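Local coordinates for protein potential RNA-dependent RNA polymerase (Human picobirnavirus, PDB 5I62) that copies RNA from an RNA template as the viral RNA-directed RNA polymerase, serving both transcription and replication of the genome, at residues 474-484 and 526-534; 241-249 and 403-414. All blocks are in the same frame, centred on the assembly; numbering follows the deposited sequence.

Contact 1: 474-484 and 526-534; sequences RLGLGIPGFLD and VVQALKSRR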
loop_
_atom_site.group_PDB
_atom_site.type_symbol
_atom_site.label_atom_id
_atom_site.label_comp_id
_atom_site.label_asym_id
_atom_site.label_seq_id
_atom_site.Cartn_x
_atom_site.Cartn_y
_atom_site.Cartn_z
ATOM N N ARG A 474 -21.418 16.836 -12.891
ATOM C CA ARG A 474 -22.130 16.549 -11.644
ATOM C C ARG A 474 -21.965 15.095 -11.205
ATOM O O ARG A 474 -22.927 14.418 -10.827
ATOM C CB ARG A 474 -23.605 16.927 -11.768
ATOM C CG ARG A 474 -23.820 18.412 -11.994
ATOM C CD ARG A 474 -25.119 18.688 -12.708
ATOM N NE ARG A 474 -26.262 18.383 -11.859
ATOM C CZ ARG A 474 -27.272 17.592 -12.205
ATOM N NH1 ARG A 474 -27.303 17.027 -13.408
ATOM N NH2 ARG A 474 -28.258 17.376 -11.345
ATOM N N LEU A 475 -20.714 14.623 -11.242
ATOM C CA LEU A 475 -20.352 13.287 -10.768
ATOM C C LEU A 475 -21.113 12.191 -11.515
ATOM O O LEU A 475 -21.451 11.159 -10.945
ATOM C CB LEU A 475 -20.581 13.157 -9.257
ATOM C CG LEU A 475 -19.805 14.181 -8.420
ATOM C CD1 LEU A 475 -20.031 13.986 -6.918
ATOM C CD2 LEU A 475 -18.316 14.132 -8.762
ATOM N N GLY A 476 -21.399 12.407 -12.795
ATOM C CA GLY A 476 -22.071 11.418 -13.610
ATOM C C GLY A 476 -23.559 11.638 -13.770
ATOM O O GLY A 476 -24.161 11.048 -14.680
ATOM N N LEU A 477 -24.167 12.472 -12.921
ATOM C CA LEU A 477 -25.564 12.840 -13.116
ATOM C C LEU A 477 -25.780 13.502 -14.470
ATOM O O LEU A 477 -26.879 13.424 -15.026
ATOM C CB LEU A 477 -26.032 13.769 -12.004
ATOM C CG LEU A 477 -26.308 13.123 -10.643
ATOM C CD1 LEU A 477 -26.369 14.187 -9.558
ATOM C CD2 LEU A 477 -27.603 12.327 -10.688
ATOM N N GLY A 478 -24.752 14.155 -15.006
ATOM C CA GLY A 478 -24.807 14.803 -16.298
ATOM C C GLY A 478 -24.294 13.974 -17.449
ATOM O O GLY A 478 -24.104 14.517 -18.545
ATOM N N ILE A 479 -24.056 12.684 -17.246
ATOM C CA ILE A 479 -23.574 11.794 -18.299
ATOM C C ILE A 479 -24.678 10.783 -18.585
ATOM O O ILE A 479 -24.903 9.865 -17.789
ATOM C CB ILE A 479 -22.255 11.108 -17.906
ATOM C CG1 ILE A 479 -21.231 12.145 -17.436
ATOM C CG2 ILE A 479 -21.705 10.283 -19.075
ATOM C CD1 ILE A 479 -19.828 11.566 -17.146
ATOM N N PRO A 480 -25.399 10.924 -19.693
ATOM C CA PRO A 480 -26.568 10.063 -19.944
ATOM C C PRO A 480 -26.218 8.579 -19.881
ATOM O O PRO A 480 -25.231 8.125 -20.467
ATOM C CB PRO A 480 -27.020 10.482 -21.348
ATOM C CG PRO A 480 -26.516 11.894 -21.507
ATOM C CD PRO A 480 -25.191 11.922 -20.757
ATOM N N GLY A 481 -27.025 7.825 -19.128
ATOM C CA GLY A 481 -26.822 6.403 -18.938
ATOM C C GLY A 481 -25.719 6.019 -17.969
ATOM O O GLY A 481 -25.666 4.855 -17.548
ATOM N N PHE A 482 -24.858 6.957 -17.576
ATOM C CA PHE A 482 -23.626 6.597 -16.878
ATOM C C PHE A 482 -23.909 5.864 -15.570
ATOM O O PHE A 482 -23.417 4.751 -15.348
ATOM C CB PHE A 482 -22.795 7.850 -16.628
ATOM C CG PHE A 482 -21.517 7.589 -15.903
ATOM C CD1 PHE A 482 -20.451 6.995 -16.552
ATOM C CD2 PHE A 482 -21.381 7.938 -14.573
ATOM C CE1 PHE A 482 -19.265 6.752 -15.887
ATOM C CE2 PHE A 482 -20.192 7.709 -13.903
ATOM C CZ PHE A 482 -19.134 7.110 -14.562
ATOM N N LEU A 483 -24.698 6.477 -14.688
ATOM C CA LEU A 483 -24.956 5.873 -13.383
ATOM C C LEU A 483 -25.688 4.539 -13.523
ATOM O O LEU A 483 -25.425 3.593 -12.768
ATOM C CB LEU A 483 -25.748 6.841 -12.508
ATOM C CG LEU A 483 -24.955 8.035 -11.959
ATOM C CD1 LEU A 483 -25.840 8.911 -11.092
ATOM C CD2 LEU A 483 -23.733 7.556 -11.176
ATOM N N ASP A 484 -26.603 4.446 -14.491
ATOM C CA ASP A 484 -27.374 3.226 -14.707
ATOM C C ASP A 484 -26.537 2.080 -15.256
ATOM O O ASP A 484 -26.973 0.928 -15.187
ATOM C CB ASP A 484 -28.537 3.498 -15.659
ATOM C CG ASP A 484 -29.699 4.192 -14.976
ATOM O OD1 ASP A 484 -29.787 4.100 -13.733
ATOM O OD2 ASP A 484 -30.519 4.833 -15.673
ATOM N N VAL A 526 -21.935 6.205 -2.765
ATOM C CA VAL A 526 -21.984 7.452 -3.523
ATOM C C VAL A 526 -22.853 7.284 -4.765
ATOM O O VAL A 526 -23.540 8.224 -5.186
ATOM C CB VAL A 526 -20.560 7.938 -3.884
ATOM C CG1 VAL A 526 -19.853 6.936 -4.799
ATOM C CG2 VAL A 526 -20.609 9.317 -4.561
ATOM N N VAL A 527 -22.846 6.089 -5.359
ATOM C CA VAL A 527 -23.714 5.813 -6.500
ATOM C C VAL A 527 -25.176 5.857 -6.070
ATOM O O VAL A 527 -26.022 6.466 -6.739
ATOM C CB VAL A 527 -23.348 4.457 -7.134
ATOM C CG1 VAL A 527 -24.338 4.093 -8.229
ATOM C CG2 VAL A 527 -21.920 4.492 -7.694
ATOM N N GLN A 528 -25.489 5.227 -4.933
ATOM C CA GLN A 528 -26.848 5.283 -4.406
ATOM C C GLN A 528 -27.245 6.711 -4.060
ATOM O O GLN A 528 -28.381 7.131 -4.318
ATOM C CB GLN A 528 -26.977 4.381 -3.181
ATOM C CG GLN A 528 -28.384 4.371 -2.588
ATOM C CD GLN A 528 -28.434 3.812 -1.174
ATOM O OE1 GLN A 528 -27.407 3.477 -0.584
ATOM N NE2 GLN A 528 -29.648 3.696 -0.629
ATOM N N ALA A 529 -26.324 7.477 -3.472
ATOM C CA ALA A 529 -26.646 8.849 -3.091
ATOM C C ALA A 529 -26.897 9.726 -4.317
ATOM O O ALA A 529 -27.812 10.559 -4.320
ATOM C CB ALA A 529 -25.528 9.425 -2.224
ATOM N N LEU A 530 -26.095 9.561 -5.368
ATOM C CA LEU A 530 -26.311 10.338 -6.585
ATOM C C LEU A 530 -27.646 9.978 -7.244
ATOM O O LEU A 530 -28.435 10.862 -7.597
ATOM C CB LEU A 530 -25.150 10.118 -7.548
ATOM C CG LEU A 530 -23.848 10.777 -7.100
ATOM C CD1 LEU A 530 -22.693 10.235 -7.922
ATOM C CD2 LEU A 530 -23.956 12.297 -7.231
ATOM N N LYS A 531 -27.906 8.677 -7.429
ATOM C CA LYS A 531 -29.176 8.230 -8.002
ATOM C C LYS A 531 -30.373 8.744 -7.212
ATOM O O LYS A 531 -31.441 8.981 -7.787
ATOM C CB LYS A 531 -29.230 6.708 -8.056
ATOM C CG LYS A 531 -28.374 6.062 -9.121
ATOM C CD LYS A 531 -28.537 4.553 -9.048
ATOM C CE LYS A 531 -27.831 3.859 -10.186
ATOM N NZ LYS A 531 -27.906 2.388 -10.007
ATOM N N SER A 532 -30.233 8.897 -5.896
ATOM C CA SER A 532 -31.336 9.440 -5.117
ATOM C C SER A 532 -31.554 10.924 -5.384
ATOM O O SER A 532 -32.619 11.453 -5.059
ATOM C CB SER A 532 -31.093 9.207 -3.631
ATOM O OG SER A 532 -30.424 10.315 -3.060
ATOM N N ARG A 533 -30.570 11.606 -5.964
ATOM C CA ARG A 533 -30.687 13.014 -6.309
ATOM C C ARG A 533 -31.257 13.225 -7.709
ATOM O O ARG A 533 -31.268 14.361 -8.194
ATOM C CB ARG A 533 -29.324 13.701 -6.181
ATOM C CG ARG A 533 -28.974 14.125 -4.754
ATOM C CD ARG A 533 -27.465 14.154 -4.550
ATOM N NE ARG A 533 -27.080 14.669 -3.240
ATOM C CZ ARG A 533 -27.106 13.957 -2.113
ATOM N NH1 ARG A 533 -27.511 12.691 -2.129
ATOM N NH2 ARG A 533 -26.721 14.510 -0.966
ATOM N N ARG A 534 -31.707 12.157 -8.366
ATOM C CA ARG A 534 -32.354 12.249 -9.676
ATOM C C ARG A 534 -33.854 12.490 -9.541
ATOM O O ARG A 534 -34.281 13.514 -9.016
ATOM C CB ARG A 534 -32.115 10.979 -10.490
ATOM C CG ARG A 534 -30.694 10.827 -10.965
ATOM C CD ARG A 534 -30.521 9.652 -11.897
ATOM N NE ARG A 534 -30.951 8.385 -11.317
ATOM C CZ ARG A 534 -30.635 7.198 -11.826
ATOM N NH1 ARG A 534 -29.876 7.120 -12.914
ATOM N NH2 ARG A 534 -31.063 6.087 -11.245
#

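Contact 2: 241-249 and 403-414; sequences DRRITKMFD and HHTDYRVDGMCV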
loop_
_atom_site.group_PDB
_atom_site.type_symbol
_atom_site.label_atom_id
_atom_site.label_comp_id
_atom_site.label_asym_id
_atom_site.label_seq_id
_atom_site.Cartn_x
_atom_site.Cartn_y
_atom_site.Cartn_z
ATOM N N ASP A 241 -13.569 -2.398 10.330
ATOM C CA ASP A 241 -14.418 -1.695 11.286
ATOM C C ASP A 241 -14.976 -2.650 12.329
ATOM O O ASP A 241 -15.098 -2.296 13.506
ATOM C CB ASP A 241 -15.565 -0.988 10.561
ATOM C CG ASP A 241 -15.078 0.104 9.604
ATOM O OD1 ASP A 241 -13.873 0.451 9.667
ATOM O OD2 ASP A 241 -15.898 0.624 8.798
ATOM N N ARG A 242 -15.340 -3.859 11.915
ATOM C CA ARG A 242 -15.847 -4.812 12.888
ATOM C C ARG A 242 -14.792 -5.157 13.921
ATOM O O ARG A 242 -15.101 -5.274 15.105
ATOM C CB ARG A 242 -16.366 -6.072 12.224
ATOM C CG ARG A 242 -17.717 -5.853 11.596
ATOM C CD ARG A 242 -18.365 -7.162 11.269
ATOM N NE ARG A 242 -17.346 -8.193 11.130
ATOM C CZ ARG A 242 -16.932 -8.642 9.946
ATOM N NH1 ARG A 242 -17.441 -8.137 8.816
ATOM N NH2 ARG A 242 -15.984 -9.581 9.892
ATOM N N ARG A 243 -13.539 -5.330 13.495
ATOM C CA ARG A 243 -12.503 -5.667 14.463
ATOM C C ARG A 243 -12.137 -4.471 15.340
ATOM O O ARG A 243 -11.860 -4.640 16.535
ATOM C CB ARG A 243 -11.269 -6.232 13.772
ATOM C CG ARG A 243 -10.289 -6.837 14.771
ATOM C CD ARG A 243 -9.550 -8.029 14.225
ATOM N NE ARG A 243 -10.435 -9.091 13.750
ATOM C CZ ARG A 243 -10.012 -10.153 13.062
ATOM N NH1 ARG A 243 -8.717 -10.285 12.785
ATOM N NH2 ARG A 243 -10.874 -11.077 12.646
ATOM N N ILE A 244 -12.114 -3.258 14.773
ATOM C CA ILE A 244 -11.943 -2.056 15.601
ATOM C C ILE A 244 -12.977 -2.043 16.723
ATOM O O ILE A 244 -12.660 -1.775 17.891
ATOM C CB ILE A 244 -12.066 -0.771 14.757
ATOM C CG1 ILE A 244 -10.962 -0.660 13.697
ATOM C CG2 ILE A 244 -12.075 0.463 15.674
ATOM C CD1 ILE A 244 -9.584 -0.522 14.267
ATOM N N THR A 245 -14.238 -2.304 16.367
ATOM C CA THR A 245 -15.323 -2.339 17.345
ATOM C C THR A 245 -15.031 -3.348 18.458
ATOM O O THR A 245 -15.170 -3.036 19.645
ATOM C CB THR A 245 -16.649 -2.675 16.650
ATOM O OG1 THR A 245 -16.862 -1.818 15.513
ATOM C CG2 THR A 245 -17.821 -2.520 17.625
ATOM N N LYS A 246 -14.622 -4.560 18.085
ATOM C CA LYS A 246 -14.326 -5.593 19.079
ATOM C C LYS A 246 -13.154 -5.194 19.963
ATOM O O LYS A 246 -13.149 -5.498 21.163
ATOM C CB LYS A 246 -14.052 -6.929 18.384
ATOM C CG LYS A 246 -15.294 -7.538 17.730
ATOM C CD LYS A 246 -16.437 -7.551 18.764
ATOM C CE LYS A 246 -17.813 -7.693 18.124
ATOM N NZ LYS A 246 -18.048 -9.042 17.527
ATOM N N MET A 247 -12.171 -4.489 19.392
ATOM C CA MET A 247 -11.032 -4.018 20.172
ATOM C C MET A 247 -11.485 -3.053 21.263
ATOM O O MET A 247 -11.044 -3.144 22.421
ATOM C CB MET A 247 -10.007 -3.367 19.235
ATOM C CG MET A 247 -8.732 -2.886 19.941
ATOM S SD MET A 247 -7.733 -1.836 18.847
ATOM C CE MET A 247 -8.823 -0.411 18.742
ATOM N N PHE A 248 -12.397 -2.140 20.922
ATOM C CA PHE A 248 -12.935 -1.243 21.935
ATOM C C PHE A 248 -13.797 -1.991 22.950
ATOM O O PHE A 248 -13.771 -1.672 24.147
ATOM C CB PHE A 248 -13.721 -0.116 21.280
ATOM C CG PHE A 248 -12.855 1.001 20.785
ATOM C CD1 PHE A 248 -12.122 1.766 21.679
ATOM C CD2 PHE A 248 -12.747 1.273 19.437
ATOM C CE1 PHE A 248 -11.303 2.797 21.235
ATOM C CE2 PHE A 248 -11.937 2.311 18.983
ATOM C CZ PHE A 248 -11.206 3.060 19.882
ATOM N N ASP A 249 -14.567 -2.983 22.489
ATOM C CA ASP A 249 -15.423 -3.767 23.382
ATOM C C ASP A 249 -14.624 -4.590 24.387
ATOM O O ASP A 249 -15.116 -4.868 25.494
ATOM C CB ASP A 249 -16.314 -4.715 22.573
ATOM C CG ASP A 249 -17.365 -3.990 21.749
ATOM O OD1 ASP A 249 -17.657 -2.806 22.043
ATOM O OD2 ASP A 249 -17.909 -4.625 20.812
ATOM N N HIS A 403 -11.848 6.340 13.917
ATOM C CA HIS A 403 -12.899 5.578 14.579
ATOM C C HIS A 403 -13.037 6.084 16.008
ATOM O O HIS A 403 -12.064 6.519 16.621
ATOM C CB HIS A 403 -12.607 4.075 14.621
ATOM C CG HIS A 403 -12.197 3.471 13.313
ATOM N ND1 HIS A 403 -13.020 2.628 12.599
ATOM C CD2 HIS A 403 -11.034 3.529 12.624
ATOM C CE1 HIS A 403 -12.392 2.211 11.515
ATOM N NE2 HIS A 403 -11.189 2.754 11.498
ATOM N N HIS A 404 -14.249 5.998 16.541
ATOM C CA HIS A 404 -14.509 6.453 17.891
ATOM C C HIS A 404 -15.493 5.509 18.556
ATOM O O HIS A 404 -16.488 5.111 17.940
ATOM C CB HIS A 404 -15.057 7.880 17.887
ATOM C CG HIS A 404 -15.021 8.544 19.223
ATOM N ND1 HIS A 404 -15.833 8.154 20.262
ATOM C CD2 HIS A 404 -14.282 9.579 19.689
ATOM C CE1 HIS A 404 -15.590 8.912 21.316
ATOM N NE2 HIS A 404 -14.654 9.786 20.994
ATOM N N THR A 405 -15.215 5.157 19.814
ATOM C CA THR A 405 -16.059 4.183 20.500
ATOM C C THR A 405 -17.511 4.655 20.588
ATOM O O THR A 405 -18.432 3.830 20.608
ATOM C CB THR A 405 -15.486 3.860 21.889
ATOM O OG1 THR A 405 -16.172 2.726 22.428
ATOM C CG2 THR A 405 -15.605 5.057 22.861
ATOM N N ASP A 406 -17.743 5.975 20.600
ATOM C CA ASP A 406 -19.097 6.527 20.634
ATOM C C ASP A 406 -19.691 6.780 19.249
ATOM O O ASP A 406 -20.835 7.241 19.160
ATOM C CB ASP A 406 -19.121 7.826 21.440
ATOM C CG ASP A 406 -18.709 7.619 22.885
ATOM O OD1 ASP A 406 -19.003 6.530 23.427
ATOM O OD2 ASP A 406 -18.105 8.532 23.480
ATOM N N TYR A 407 -18.956 6.506 18.176
ATOM C CA TYR A 407 -19.422 6.764 16.812
ATOM C C TYR A 407 -19.684 5.418 16.148
ATOM O O TYR A 407 -18.812 4.854 15.487
ATOM C CB TYR A 407 -18.411 7.579 16.024
ATOM C CG TYR A 407 -18.965 8.098 14.712
ATOM C CD1 TYR A 407 -18.917 7.327 13.557
ATOM C CD2 TYR A 407 -19.545 9.357 14.637
ATOM C CE1 TYR A 407 -19.437 7.801 12.347
ATOM C CE2 TYR A 407 -20.063 9.843 13.443
ATOM C CZ TYR A 407 -20.009 9.059 12.304
ATOM O OH TYR A 407 -20.520 9.544 11.127
ATOM N N ARG A 408 -20.898 4.905 16.320
ATOM C CA ARG A 408 -21.239 3.583 15.836
ATOM C C ARG A 408 -22.474 3.672 14.959
ATOM O O ARG A 408 -23.402 4.419 15.268
ATOM C CB ARG A 408 -21.475 2.584 16.993
ATOM C CG ARG A 408 -20.377 2.610 18.053
ATOM C CD ARG A 408 -20.309 1.321 18.869
ATOM N NE ARG A 408 -19.193 1.359 19.816
ATOM C CZ ARG A 408 -18.711 0.297 20.453
ATOM N NH1 ARG A 408 -19.259 -0.899 20.259
ATOM N NH2 ARG A 408 -17.685 0.431 21.290
ATOM N N VAL A 409 -22.452 2.918 13.860
ATOM C CA VAL A 409 -23.550 2.790 12.904
ATOM C C VAL A 409 -23.928 1.316 12.856
ATOM O O VAL A 409 -23.087 0.470 12.531
ATOM C CB VAL A 409 -23.154 3.303 11.506
ATOM C CG1 VAL A 409 -24.288 3.088 10.487
ATOM C CG2 VAL A 409 -22.745 4.763 11.568
ATOM N N ASP A 410 -25.184 1.006 13.191
ATOM C CA ASP A 410 -25.635 -0.377 13.387
ATOM C C ASP A 410 -24.650 -1.157 14.254
ATOM O O ASP A 410 -24.317 -2.309 13.979
ATOM C CB ASP A 410 -25.874 -1.089 12.054
ATOM C CG ASP A 410 -27.061 -0.514 11.288
ATOM O OD1 ASP A 410 -27.934 0.115 11.926
ATOM O OD2 ASP A 410 -27.127 -0.695 10.051
ATOM N N GLY A 411 -24.164 -0.504 15.303
ATOM C CA GLY A 411 -23.287 -1.128 16.269
ATOM C C GLY A 411 -21.822 -1.217 15.890
ATOM O O GLY A 411 -21.030 -1.741 16.683
ATOM N N MET A 412 -21.423 -0.730 14.720
ATOM C CA MET A 412 -20.026 -0.828 14.301
ATOM C C MET A 412 -19.332 0.525 14.415
ATOM O O MET A 412 -19.897 1.551 14.032
ATOM C CB MET A 412 -19.914 -1.344 12.862
ATOM C CG MET A 412 -20.503 -2.738 12.636
ATOM S SD MET A 412 -19.671 -3.981 13.657
ATOM C CE MET A 412 -20.811 -5.359 13.499
ATOM N N CYS A 413 -18.082 0.515 14.890
ATOM C CA CYS A 413 -17.246 1.719 14.899
ATOM C C CYS A 413 -16.707 1.938 13.489
ATOM O O CYS A 413 -15.561 1.606 13.175
ATOM C CB CYS A 413 -16.100 1.602 15.898
ATOM S SG CYS A 413 -16.598 1.458 17.635
ATOM N N VAL A 414 -17.556 2.518 12.632
ATOM C CA VAL A 414 -17.218 2.662 11.217
ATOM C C VAL A 414 -16.078 3.666 11.020
ATOM O O VAL A 414 -15.916 4.618 11.785
ATOM C CB VAL A 414 -18.454 3.080 10.400
ATOM C CG1 VAL A 414 -19.496 1.974 10.400
ATOM C CG2 VAL A 414 -19.053 4.363 10.963
HETATM O O HOH W 1 -17.497 -0.966 23.772
#

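Contact 1: 474-484 and 526-534
The guanidinium of R534 meets D484 OD1 at its edge and within its plane, while K531, three residues earlier on the last turn of the helix, has CG 3.4 Å above one face, near the rim. The setting is the packing of a C-terminal helix, 525-532, against a loop shaped by two beta turns, type I from G476 to I479 and type II from I479 to F482, in the helical C-terminal region that probably corresponds to the thumb of the right-handed polymerase fold.

R534 NH1 bonds to D484 OD1 at 3.1 Å with an N-H...O angle of 159°, and NH2 adds a weak bond to the same oxygen. The carboxylate and guanidinium planes are turned 60° apart, and NH1 comes from above the carboxylate plane. A bend at chi3 (-57°) carries the arginine head to D484. Nearer the backbone, R534 CG lies 3.4 Å from L477 CD2. K531 instead extends past the loop, its CE 3.5 Å from L483 O; its ammonium stays beyond salt-bridge distance of D484 but may add to the positive field there.

The apolar part is centred on L530. L483 crosses it at about a right angle, with CD1 against L530 CB, and L477 CD1 meets L530 CD2. Helix 441-451 also touches L530, through L448, while R533 forms salt bridges with D465 and E461 of helix 460-469. On the side of L475, L530 CD1 rests 3.8 Å from L475 CB and 3.4 Å from the carbonyl oxygen of L475.

Contact 2: 241-249 and 403-414
D241 opens the helical side of the contact by directing OD1 to the edge of the H403 ring, 3.0 Å from CE1; carboxylate and imidazole stand 73° apart. Its other oxygen, OD2, lies against V414 CA and accepts a hydrogen bond from G415 N. One residue on, R242 runs alongside M412, with its CG 3.4 Å from SD. I244 then covers one face of the H403 imidazole: CG1 sits over the ring centre in a CH-pi contact, and the CG2 branch touches H403 CB. The ring is also held by ND1, which donates to C413 O at 2.8 Å.

T245 is the polar hub. With OG1 beside its own backbone N (chi1 -51°), the hydroxyl donates back to D241 O and receives C413 N at 2.7 Å and 166°, while CG2 touches both R408 NH1 and G411 O. A turn further, the F248 ring has T405 CB over one face, M247 CE over the other, and C413 SG at an oblique angle.

D249 ends the row: R408 NH1 meets the syn lone pair of OD1 at 3.1 Å, in the guanidinium plane, with NH2 giving a weak second bond. R408 NE and NH2 also grip T405 O and OG1 side-on, fixing the guanidinium's rotation, and C413 SG lies over one face.

Helix 237-250, just ahead of the palm strands of the polymerase fold, thus binds the loop between strands 401-404 and 416-417, with its type I' turn V409-M412 and inverse gamma turn at C413. A buried hydroxyl donates to D241 O and accepts from C413 N; at the exposed end the carboxylate probably stabilises the arginine's charge.

From the N terminus the chain passes many helices and the mixed sheet before helix 237-250, where contact 2 opens. It then runs through strand 257-261, the strands 355-357 and 360-363 flanking the GDD turn and the hairpin 395-404 before contact 2 closes a loop of 153 intervening residues. It thereby ties the helix ahead of the catalytic palm strands to the small three-stranded sheet that follows them. The chain continues through helices 441-451 and 460-469, and contact 1 opens in the loop that follows 460-469; it closes over 41 residues, most of them not modelled and probably disordered, and brings back the C-terminal helix. The two loops follow in series, neither enclosing nor crossing the other. The centres of contacts 1 and 2 lie 30 Å apart.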